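Local coordinates for FTT_1639c (Francisella tularensis subsp. tularensis, PDB 7KZW), which is of unknown function, the crystallised piece being a strand-rich domain cut from a longer protein predicted to span the membrane, at residues A[94-98]-A[99-103]. The protein carries 3 engineered substitutions. Residues are numbered along the deposited sequence; the frame is centred on the assembly and turned at random. Where two conformers were deposited one is given.
Sequences LECKG and KDSNI
Ser-101 folds back onto Gly-98 and Cys-96 in a type I beta turn, Gly-98 to Ser-101, which links strand 90-97 to strand 102-111. The two strands are not sheet neighbours: strand 90-97 bonds through its backbone to strands 21-27 and 60-65, whereas strand 102-111 lies between 114-123 and 48-58. Two donors of one residue grip Gly-98 O. Ser-101 N reaches it at 3.0 Å, nearly straight at hydrogen (163°) but above the carbonyl plane; Ser-101 OG lies in that plane, 2.8 Å from Gly-98 O. A chi1 of 59° sets OG between backbone N and carbonyl carbon, the rotamer that also brings it 3.3 Å from Cys-96 CB. The chain enters the turn at Gly-98 with positive phi. Beyond the turn, Leu-94 and Ile-103 meet obliquely through buried methyls, Leu-94 CD2 lying 4.1 Å from Ile-103 CG2, and both side chains also touch Leu-122 of strand 114-123. On the exposed side, Lys-99 runs extended before bending at its last torsion (chi4 -110°), which turns its ammonium back to Asp-100. There Lys-99 NZ forms a salt bridge, 2.8 Å from Asp-100 OD1, on the syn lone pair of that oxygen.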
loop_
_atom_site.group_PDB
_atom_site.type_symbol
_atom_site.label_atom_id
_atom_site.label_comp_id
_atom_site.label_asym_id
_atom_site.label_seq_id
_atom_site.Cartn_x
_atom_site.Cartn_y
_atom_site.Cartn_z
ATOM N N LEU A 94 -2.863 1.987 -2.741
ATOM C CA LEU A 94 -2.313 2.838 -3.816
ATOM C C LEU A 94 -3.460 3.140 -4.764
ATOM O O LEU A 94 -4.095 2.215 -5.282
ATOM C CB LEU A 94 -1.224 2.085 -4.559
ATOM C CG LEU A 94 -0.624 2.845 -5.751
ATOM C CD1 LEU A 94 -0.060 4.194 -5.377
ATOM C CD2 LEU A 94 0.426 1.947 -6.407
ATOM N N GLU A 95 -3.781 4.428 -4.921
ATOM C CA GLU A 95 -4.947 4.861 -5.704
ATOM C C GLU A 95 -4.486 5.706 -6.876
ATOM O O GLU A 95 -3.504 6.460 -6.761
ATOM C CB GLU A 95 -5.841 5.813 -4.866
ATOM C CG GLU A 95 -6.483 5.160 -3.686
ATOM C CD GLU A 95 -7.464 6.095 -2.989
ATOM O OE1 GLU A 95 -7.351 7.335 -3.142
ATOM O OE2 GLU A 95 -8.336 5.586 -2.290
ATOM N N CYS A 96 -5.104 5.521 -7.960
ATOM C CA CYS A 96 -4.926 6.483 -9.121
ATOM C C CYS A 96 -6.285 7.138 -9.558
ATOM O O CYS A 96 -7.400 6.604 -9.334
ATOM C CB CYS A 96 -4.281 5.742 -10.292
ATOM S SG CYS A 96 -5.316 4.450 -11.045
ATOM N N LYS A 97 -6.154 8.342 -10.023
ATOM C CA LYS A 97 -7.341 9.074 -10.432
ATOM C C LYS A 97 -7.060 9.717 -11.773
ATOM O O LYS A 97 -6.131 10.530 -11.877
ATOM C CB LYS A 97 -7.685 10.152 -9.392
ATOM C CG LYS A 97 -8.771 11.130 -9.788
ATOM C CD LYS A 97 -10.131 10.513 -9.661
ATOM C CE LYS A 97 -11.193 11.628 -9.697
ATOM N NZ LYS A 97 -12.558 11.054 -9.873
ATOM N N GLY A 98 -7.912 9.451 -12.760
ATOM C CA GLY A 98 -7.812 10.122 -14.048
ATOM C C GLY A 98 -7.357 9.181 -15.146
ATOM O O GLY A 98 -6.614 8.216 -14.919
ATOM N N LYS A 99 -7.796 9.488 -16.377
ATOM C CA LYS A 99 -7.520 8.636 -17.536
ATOM C C LYS A 99 -6.048 8.328 -17.687
ATOM O O LYS A 99 -5.678 7.191 -18.025
ATOM C CB LYS A 99 -8.090 9.306 -18.813
ATOM C CG LYS A 99 -7.937 8.488 -20.102
ATOM C CD LYS A 99 -7.851 9.415 -21.376
ATOM C CE LYS A 99 -7.066 8.684 -22.502
ATOM N NZ LYS A 99 -5.696 9.287 -22.796
ATOM N N ASP A 100 -5.189 9.333 -17.524
ATOM C CA ASP A 100 -3.757 9.165 -17.768
ATOM C C ASP A 100 -2.962 8.949 -16.493
ATOM O O ASP A 100 -1.725 9.051 -16.511
ATOM C CB ASP A 100 -3.152 10.378 -18.492
ATOM C CG ASP A 100 -3.828 10.646 -19.819
ATOM O OD1 ASP A 100 -4.121 9.666 -20.524
ATOM O OD2 ASP A 100 -4.088 11.829 -20.153
ATOM N N SER A 101 -3.631 8.603 -15.405
ATOM C CA SER A 101 -2.902 8.402 -14.149
ATOM C C SER A 101 -1.955 7.215 -14.263
ATOM O O SER A 101 -2.244 6.196 -14.925
ATOM C CB SER A 101 -3.878 8.237 -12.982
ATOM O OG SER A 101 -4.722 7.127 -13.238
ATOM N N ASN A 102 -0.809 7.340 -13.615
ATOM C CA ASN A 102 0.255 6.352 -13.730
ATOM C C ASN A 102 1.287 6.640 -12.671
ATOM O O ASN A 102 1.649 7.804 -12.464
ATOM C CB ASN A 102 0.869 6.537 -15.106
ATOM C CG ASN A 102 2.086 5.639 -15.345
ATOM O OD1 ASN A 102 1.925 4.447 -15.425
ATOM N ND2 ASN A 102 3.276 6.233 -15.431
ATOM N N ILE A 103 1.811 5.572 -12.061
ATOM C CA ILE A 103 2.894 5.739 -11.089
ATOM C C ILE A 103 3.846 4.535 -11.169
ATOM O O ILE A 103 3.425 3.374 -11.241
ATOM C CB ILE A 103 2.323 5.905 -9.660
ATOM C CG1 ILE A 103 3.472 6.117 -8.671
ATOM C CG2 ILE A 103 1.431 4.691 -9.233
ATOM C CD1 ILE A 103 2.999 6.484 -7.260
#